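Long-range contact in MstE (Scytonema sp. PCC 10023, PDB 6SBF), which probably cyclises linear isoprenoid chains into polycyclic merosterol-type scaffolds, acting as a class II terpene cyclase built from a single domain: residues Gly100-Thr112 / Ile147-Ile159. The protein carries 1 engineered substitution. Sequence-based numbering, arbitrary orientation.
Sequences GYNYILCGDADTT and IATFAEESIRAFI. Engineered in segment 147-159: F158 (natural residue Tyr).
A largely apolar loop-to-helix contact, fastened at one end by a backbone hydrogen bond, joins the loop leading into helix 109-121 to the loop and short helix 152-158 of this alpha6-alpha6 barrel cyclase. At the outer end F158, an engineered residue (tyrosine in the natural sequence), reaches across with CG anti to its backbone N (chi1 177°) and offers one ring face to L105. Both methyls of the leucine lie over that face: CD2 makes a CH-pi contact 3.9 Å from the ring centroid, and CD1 rests 3.8 Å above the ring plane. L105 CD1 also meets I155 CD1, while I104 packs obliquely against the same ring through CG1.

In the middle, C106 is pressed against the helix. Its CB approaches S154 CB at 3.9 Å, and its SG touches both I155 CD1 and the F150 ring, the latter as an oblique sulfur-aromatic contact 60° off the ring normal. T149 CG2 and I155 CD1 cover opposite faces of the F150 ring near its rim, and G107 O lies at the edge. A water accepts from A151 N and donates to G107 O, bridging the backbones.

At the inner end A109 N donates to T149 O (2.9 Å, 167° at the hydrogen), which accepts on a lone pair in the carbonyl plane. D108 N-caps helix 109-121: OD1 receives T111 N at 2.8 Å, and OD2 takes the T111 hydroxyl on its syn side. The T149 hydroxyl turns to H176 and W211. Hydrophobic packing thus carries the outer part of the interface, while one direct backbone hydrogen bond and one water bridge join the segments further in, where D108, by its own cap, holds the helix start; a beta-mercaptoethanol, probably from the crystallisation liquor, lies about 4 Å from the C106 side chain (nearest atoms), consistent with a site small molecules can enter.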
ATOM      1  N   GLY A 100      -5.607 -10.426  -9.242  1.00 12.40           N
ATOM      2  CA  GLY A 100      -6.519 -10.240  -8.124  1.00 12.15           C
ATOM      3  C   GLY A 100      -5.898 -10.649  -6.822  1.00 12.83           C
ATOM      4  O   GLY A 100      -4.682 -10.935  -6.719  1.00 13.69           O
ATOM      5  N   TYR A 101      -6.699 -10.700  -5.773  1.00 13.31           N
ATOM      6  CA  TYR A 101      -6.200 -10.970  -4.417  1.00 12.50           C
ATOM      7  C   TYR A 101      -5.407 -12.290  -4.429  1.00 12.32           C
ATOM      8  O   TYR A 101      -4.348 -12.376  -3.854  1.00 12.41           O
ATOM      9  CB  TYR A 101      -7.417 -11.055  -3.508  1.00 13.17           C
ATOM     10  CG  TYR A 101      -7.206 -11.527  -2.103  1.00 13.58           C
ATOM     11  CD1 TYR A 101      -6.664 -10.723  -1.131  1.00 13.58           C
ATOM     12  CD2 TYR A 101      -7.581 -12.824  -1.738  1.00 13.29           C
ATOM     13  CE1 TYR A 101      -6.496 -11.147   0.170  1.00 14.51           C
ATOM     14  CE2 TYR A 101      -7.376 -13.250  -0.438  1.00 13.88           C
ATOM     15  CZ  TYR A 101      -6.823 -12.447   0.521  1.00 13.34           C
ATOM     16  OH  TYR A 101      -6.687 -12.883   1.805  1.00 14.59           O
ATOM     17  N   ASN A 102      -6.006 -13.294  -5.057  1.00 12.18           N
ATOM     18  CA  ASN A 102      -5.378 -14.617  -5.211  1.00 12.77           C
ATOM     19  C   ASN A 102      -6.065 -15.292  -6.410  1.00 12.69           C
ATOM     20  O   ASN A 102      -6.874 -14.692  -7.129  1.00 13.25           O
ATOM     21  CB  ASN A 102      -5.442 -15.489  -3.937  1.00 12.74           C
ATOM     22  CG  ASN A 102      -6.858 -15.826  -3.531  1.00 12.57           C
ATOM     23  OD1 ASN A 102      -7.737 -15.824  -4.398  1.00 13.67           O
ATOM     24  ND2 ASN A 102      -7.002 -16.155  -2.237  1.00 14.71           N
ATOM     25  N   TYR A 103      -5.700 -16.558  -6.694  1.00 12.63           N
ATOM     26  CA  TYR A 103      -6.147 -17.225  -7.926  1.00 13.89           C
ATOM     27  C   TYR A 103      -7.664 -17.230  -8.069  1.00 13.53           C
ATOM     28  O   TYR A 103      -8.189 -17.097  -9.174  1.00 14.78           O
ATOM     29  CB  TYR A 103      -5.670 -18.687  -7.946  1.00 13.78           C
ATOM     30  CG  TYR A 103      -5.934 -19.405  -9.237  1.00 13.60           C
ATOM     31  CD1 TYR A 103      -5.021 -19.364 -10.270  1.00 15.05           C
ATOM     32  CD2 TYR A 103      -7.082 -20.118  -9.448  1.00 15.30           C
ATOM     33  CE1 TYR A 103      -5.230 -20.034 -11.464  1.00 16.60           C
ATOM     34  CE2 TYR A 103      -7.340 -20.780 -10.643  1.00 17.60           C
ATOM     35  CZ  TYR A 103      -6.413 -20.705 -11.670  1.00 17.62           C
ATOM     36  OH  TYR A 103      -6.690 -21.330 -12.843  1.00 21.64           O
ATOM     37  N   ILE A 104      -8.364 -17.449  -6.946  1.00 14.19           N
ATOM     38  CA  ILE A 104      -9.819 -17.740  -7.030  1.00 16.00           C
ATOM     39  C   ILE A 104     -10.616 -16.432  -7.100  1.00 14.85           C
ATOM     40  O   ILE A 104     -11.779 -16.464  -7.480  1.00 18.28           O
ATOM     41  CB  ILE A 104     -10.289 -18.650  -5.894  1.00 17.64           C
ATOM     42  CG1 ILE A 104     -10.186 -17.978  -4.522  1.00 19.13           C
ATOM     43  CG2 ILE A 104      -9.597 -20.011  -5.941  1.00 20.19           C
ATOM     44  CD1 ILE A 104     -10.876 -18.755  -3.448  1.00 22.01           C
ATOM     45  N   LEU A 105     -10.003 -15.306  -6.782  1.00 15.06           N
ATOM     46  CA  LEU A 105     -10.705 -14.012  -6.904  1.00 14.87           C
ATOM     47  C   LEU A 105     -10.717 -13.503  -8.331  1.00 14.30           C
ATOM     48  O   LEU A 105      -9.792 -13.822  -9.151  1.00 16.15           O
ATOM     49  CB  LEU A 105     -10.052 -12.948  -6.032  1.00 17.14           C
ATOM     50  CG  LEU A 105     -10.851 -12.555  -4.801  1.00 19.17           C
ATOM     51  CD1 LEU A 105     -12.179 -11.902  -5.202  1.00 20.78           C
ATOM     52  CD2 LEU A 105     -11.046 -13.725  -3.842  1.00 20.80           C
ATOM     53  N   CYS A 106     -11.709 -12.690  -8.647  1.00 15.61           N
ATOM     54  CA  CYS A 106     -11.743 -11.947  -9.906  1.00 15.88           C
ATOM     55  C   CYS A 106     -10.618 -10.909  -9.894  1.00 14.70           C
ATOM     56  O   CYS A 106     -10.006 -10.618  -8.871  1.00 14.96           O
ATOM     57  CB  CYS A 106     -13.088 -11.282 -10.117  1.00 16.95           C
ATOM     58  SG  CYS A 106     -13.545 -10.123  -8.801  1.00 18.45           S
ATOM     59  N   GLY A 107     -10.350 -10.384 -11.077  1.00 15.51           N
ATOM     60  CA  GLY A 107      -9.376  -9.301 -11.171  1.00 14.44           C
ATOM     61  C   GLY A 107      -9.826  -8.075 -10.450  1.00 13.97           C
ATOM     62  O   GLY A 107     -11.043  -7.856 -10.236  1.00 15.08           O
ATOM     63  N   ASP A 108      -8.875  -7.248 -10.055  1.00 12.97           N
ATOM     64  CA  ASP A 108      -9.197  -5.927  -9.477  1.00 12.87           C
ATOM     65  C   ASP A 108      -8.111  -4.936  -9.854  1.00 13.09           C
ATOM     66  O   ASP A 108      -6.945  -5.282 -10.154  1.00 12.95           O
ATOM     67  CB  ASP A 108      -9.396  -6.026  -7.959  1.00 13.45           C
ATOM     68  CG  ASP A 108      -8.084  -6.095  -7.217  1.00 13.29           C
ATOM     69  OD1 ASP A 108      -7.477  -5.042  -6.898  1.00 14.50           O
ATOM     70  OD2 ASP A 108      -7.633  -7.249  -6.902  1.00 14.88           O
ATOM     71  N   ALA A 109      -8.487  -3.683  -9.857  1.00 12.41           N
ATOM     72  CA  ALA A 109      -7.626  -2.583 -10.309  1.00 13.04           C
ATOM     73  C   ALA A 109      -6.446  -2.399  -9.375  1.00 12.46           C
ATOM     74  O   ALA A 109      -5.395  -1.946  -9.843  1.00 13.59           O
ATOM     75  CB  ALA A 109      -8.393  -1.295 -10.430  1.00 13.67           C
ATOM     76  N   ASP A 110      -6.616  -2.602  -8.085  1.00 12.55           N
ATOM     77  CA  ASP A 110      -5.514  -2.309  -7.140  1.00 12.87           C
ATOM     78  C   ASP A 110      -4.397  -3.310  -7.359  1.00 12.08           C
ATOM     79  O   ASP A 110      -3.226  -2.930  -7.506  1.00 12.59           O
ATOM     80  CB  ASP A 110      -6.010  -2.292  -5.703  1.00 13.93           C
ATOM     81  CG  ASP A 110      -4.948  -1.750  -4.753  1.00 15.41           C
ATOM     82  OD1 ASP A 110      -4.411  -0.677  -5.028  1.00 16.63           O
ATOM     83  OD2 ASP A 110      -4.695  -2.378  -3.753  1.00 25.47           O
ATOM     84  N   THR A 111      -4.715  -4.572  -7.301  1.00 11.97           N
ATOM     85  CA  THR A 111      -3.731  -5.618  -7.509  1.00 12.27           C
ATOM     86  C   THR A 111      -3.053  -5.378  -8.860  1.00 11.14           C
ATOM     87  O   THR A 111      -1.807  -5.505  -8.946  1.00 12.32           O
ATOM     88  CB  THR A 111      -4.367  -7.016  -7.519  1.00 13.02           C
ATOM     89  OG1 THR A 111      -5.039  -7.204  -6.262  1.00 14.40           O
ATOM     90  CG2 THR A 111      -3.313  -8.061  -7.736  1.00 13.39           C
ATOM     91  N   THR A 112      -3.840  -5.108  -9.853  1.00 11.18           N
ATOM     92  CA  THR A 112      -3.268  -4.918 -11.239  1.00 11.21           C
ATOM     93  C   THR A 112      -2.299  -3.752 -11.259  1.00 12.18           C
ATOM     94  O   THR A 112      -1.224  -3.852 -11.865  1.00 12.39           O
ATOM     95  CB  THR A 112      -4.410  -4.831 -12.268  1.00 12.04           C
ATOM     96  OG1 THR A 112      -5.176  -6.041 -12.236  1.00 12.63           O
ATOM     97  CG2 THR A 112      -3.906  -4.616 -13.644  1.00 12.99           C
ATOM     98  N   ILE A 147     -10.627   5.707 -10.098  1.00 14.58           N
ATOM     99  CA  ILE A 147     -10.677   4.312 -10.504  1.00 14.74           C
ATOM    100  C   ILE A 147     -11.363   3.475  -9.431  1.00 13.89           C
ATOM    101  O   ILE A 147     -11.127   3.684  -8.218  1.00 14.74           O
ATOM    102  CB  ILE A 147      -9.283   3.824 -10.885  1.00 20.19           C
ATOM    103  CG1 ILE A 147      -9.369   2.611 -11.781  1.00 27.12           C
ATOM    104  CG2 ILE A 147      -8.506   3.597  -9.682  1.00 20.94           C
ATOM    105  CD1 ILE A 147      -8.152   2.457 -12.644  1.00 27.74           C
ATOM    106  N   ALA A 148     -12.204   2.566  -9.893  1.00 13.17           N
ATOM    107  CA  ALA A 148     -12.932   1.608  -9.034  1.00 14.36           C
ATOM    108  C   ALA A 148     -12.111   0.312  -8.888  1.00 13.03           C
ATOM    109  O   ALA A 148     -11.507  -0.147  -9.843  1.00 17.19           O
ATOM    110  CB  ALA A 148     -14.296   1.307  -9.559  1.00 16.28           C
ATOM    111  N   THR A 149     -12.194  -0.321  -7.735  1.00 13.80           N
ATOM    112  CA  THR A 149     -11.474  -1.579  -7.474  1.00 13.22           C
ATOM    113  C   THR A 149     -12.048  -2.691  -8.348  1.00 14.08           C
ATOM    114  O   THR A 149     -11.287  -3.442  -9.004  1.00 14.15           O
ATOM    115  CB  THR A 149     -11.563  -1.977  -6.004  1.00 14.62           C
ATOM    116  OG1 THR A 149     -10.914  -0.996  -5.196  1.00 15.22           O
ATOM    117  CG2 THR A 149     -10.890  -3.301  -5.724  1.00 16.34           C
ATOM    118  N   PHE A 150     -13.353  -2.879  -8.317  1.00 14.55           N
ATOM    119  CA  PHE A 150     -14.016  -4.031  -8.940  1.00 15.10           C
ATOM    120  C   PHE A 150     -15.058  -3.584  -9.944  1.00 16.81           C
ATOM    121  O   PHE A 150     -15.726  -2.559  -9.764  1.00 20.11           O
ATOM    122  CB  PHE A 150     -14.797  -4.809  -7.894  1.00 17.77           C
ATOM    123  CG  PHE A 150     -13.961  -5.553  -6.897  1.00 16.57           C
ATOM    124  CD1 PHE A 150     -13.125  -6.586  -7.293  1.00 17.22           C
ATOM    125  CD2 PHE A 150     -14.004  -5.222  -5.555  1.00 17.87           C
ATOM    126  CE1 PHE A 150     -12.379  -7.273  -6.365  1.00 17.56           C
ATOM    127  CE2 PHE A 150     -13.224  -5.895  -4.634  1.00 19.06           C
ATOM    128  CZ  PHE A 150     -12.437  -6.946  -5.035  1.00 18.79           C
ATOM    129  N   ALA A 151     -15.261  -4.392 -10.970  1.00 18.09           N
ATOM    130  CA  ALA A 151     -16.444  -4.380 -11.834  1.00 19.74           C
ATOM    131  C   ALA A 151     -17.533  -5.203 -11.141  1.00 19.92           C
ATOM    132  O   ALA A 151     -17.244  -6.334 -10.651  1.00 21.45           O
ATOM    133  CB  ALA A 151     -16.103  -4.969 -13.168  1.00 26.75           C
ATOM    134  N   GLU A 152     -18.734  -4.663 -11.151  1.00 20.64           N
ATOM    135  CA  GLU A 152     -19.837  -5.220 -10.354  1.00 26.30           C
ATOM    136  C   GLU A 152     -20.085  -6.698 -10.676  1.00 23.26           C
ATOM    137  O   GLU A 152     -20.270  -7.499  -9.725  1.00 24.12           O
ATOM    138  CB  GLU A 152     -21.093  -4.387 -10.607  1.00 26.47           C
ATOM    139  CG  GLU A 152     -22.258  -4.816  -9.745  1.00 31.51           C
ATOM    140  CD  GLU A 152     -23.445  -3.878  -9.657  1.00 40.48           C
ATOM    141  OE1 GLU A 152     -24.448  -4.242  -9.019  1.00 49.06           O
ATOM    142  OE2 GLU A 152     -23.343  -2.779 -10.193  1.00 38.61           O
ATOM    143  N   GLU A 153     -20.183  -7.048 -11.944  1.00 22.36           N
ATOM    144  CA  GLU A 153     -20.634  -8.416 -12.305  1.00 28.68           C
ATOM    145  C   GLU A 153     -19.502  -9.372 -11.915  1.00 27.20           C
ATOM    146  O   GLU A 153     -19.818 -10.472 -11.416  1.00 30.74           O
ATOM    147  CB  GLU A 153     -21.085  -8.449 -13.768  1.00 37.14           C
ATOM    148  CG  GLU A 153     -22.407  -7.686 -13.982  1.00 48.00           C
ATOM    149  CD  GLU A 153     -23.585  -7.941 -13.024  1.00 50.77           C
ATOM    150  OE1 GLU A 153     -24.201  -6.952 -12.569  1.00 66.42           O
ATOM    151  OE2 GLU A 153     -23.916  -9.122 -12.746  1.00 62.99           O
ATOM    152  N   SER A 154     -18.245  -8.928 -11.969  1.00 26.16           N
ATOM    153  CA  SER A 154     -17.086  -9.778 -11.614  1.00 27.47           C
ATOM    154  C   SER A 154     -17.163 -10.182 -10.146  1.00 29.83           C
ATOM    155  O   SER A 154     -16.958 -11.386  -9.834  1.00 30.88           O
ATOM    156  CB  SER A 154     -15.798  -9.120 -11.934  1.00 26.48           C
ATOM    157  OG  SER A 154     -15.755  -8.862 -13.300  1.00 33.27           O
ATOM    158  N   ILE A 155     -17.336  -9.218  -9.268  1.00 24.44           N
ATOM    159  CA  ILE A 155     -17.281  -9.467  -7.800  1.00 24.64           C
ATOM    160  C   ILE A 155     -18.604 -10.108  -7.361  1.00 29.40           C
ATOM    161  O   ILE A 155     -18.571 -10.962  -6.492  1.00 32.21           O
ATOM    162  CB  ILE A 155     -16.874  -8.189  -7.030  1.00 19.74           C
ATOM    163  CG1 ILE A 155     -16.649  -8.511  -5.538  1.00 23.28           C
ATOM    164  CG2 ILE A 155     -17.847  -7.003  -7.206  1.00 21.55           C
ATOM    165  CD1 ILE A 155     -15.575  -9.520  -5.263  1.00 23.68           C
ATOM    166  N   ARG A 156     -19.726  -9.757  -7.965  1.00 32.34           N
ATOM    167  CA  ARG A 156     -20.969 -10.525  -7.738  1.00 37.99           C
ATOM    168  C   ARG A 156     -20.805 -12.014  -8.109  1.00 36.52           C
ATOM    169  O   ARG A 156     -21.381 -12.870  -7.380  1.00 47.61           O
ATOM    170  CB  ARG A 156     -22.130  -9.909  -8.518  1.00 41.58           C
ATOM    171  CG  ARG A 156     -22.759  -8.720  -7.807  1.00 36.96           C
ATOM    172  CD  ARG A 156     -24.037  -8.280  -8.519  1.00 43.23           C
ATOM    173  NE  ARG A 156     -24.580  -7.003  -8.068  1.00 47.82           N
ATOM    174  CZ  ARG A 156     -25.211  -6.809  -6.921  1.00 44.80           C
ATOM    175  NH1 ARG A 156     -25.686  -5.610  -6.614  1.00 43.24           N
ATOM    176  NH2 ARG A 156     -25.344  -7.812  -6.069  1.00 47.89           N
ATOM    177  N   ALA A 157     -20.169 -12.326  -9.260  1.00 35.53           N
ATOM    178  CA  ALA A 157     -20.055 -13.725  -9.759  1.00 40.61           C
ATOM    179  C   ALA A 157     -19.218 -14.508  -8.748  1.00 38.17           C
ATOM    180  O   ALA A 157     -19.489 -15.633  -8.498  1.00 51.56           O
ATOM    181  CB  ALA A 157     -19.442 -13.797 -11.146  1.00 44.20           C
ATOM    182  N   PHE A 158     -18.210 -13.867  -8.168  1.00 37.50           N
ATOM    183  CA  PHE A 158     -17.347 -14.502  -7.149  1.00 34.44           C
ATOM    184  C   PHE A 158     -18.152 -14.758  -5.863  1.00 43.20           C
ATOM    185  O   PHE A 158     -17.990 -15.882  -5.315  1.00 44.28           O
ATOM    186  CB  PHE A 158     -16.121 -13.640  -6.847  1.00 33.36           C
ATOM    187  CG  PHE A 158     -15.308 -14.287  -5.764  1.00 29.31           C
ATOM    188  CD1 PHE A 158     -14.492 -15.365  -6.056  1.00 31.88           C
ATOM    189  CD2 PHE A 158     -15.406 -13.867  -4.455  1.00 34.18           C
ATOM    190  CE1 PHE A 158     -13.796 -16.017  -5.049  1.00 34.93           C
ATOM    191  CE2 PHE A 158     -14.697 -14.502  -3.445  1.00 36.13           C
ATOM    192  CZ  PHE A 158     -13.906 -15.591  -3.739  1.00 38.20           C
ATOM    193  N   ILE A 159     -18.914 -13.762  -5.375  1.00 39.29           N
ATOM    194  CA  ILE A 159     -19.731 -13.798  -4.103  1.00 46.80           C
ATOM    195  C   ILE A 159     -20.977 -14.709  -4.272  1.00 53.21           C
ATOM    196  O   ILE A 159     -20.990 -15.486  -5.257  1.00 61.85           O
ATOM    197  CB  ILE A 159     -20.130 -12.365  -3.657  1.00 52.42           C
ATOM    198  CG1 ILE A 159     -18.927 -11.410  -3.489  1.00 53.35           C
ATOM    199  CG2 ILE A 159     -21.029 -12.391  -2.420  1.00 58.32           C
ATOM    200  CD1 ILE A 159     -18.200 -11.449  -2.151  1.00 45.13           C
TER
HETATM  201  O   HOH W   1     -13.081  -6.425 -11.342  1.00 19.70           O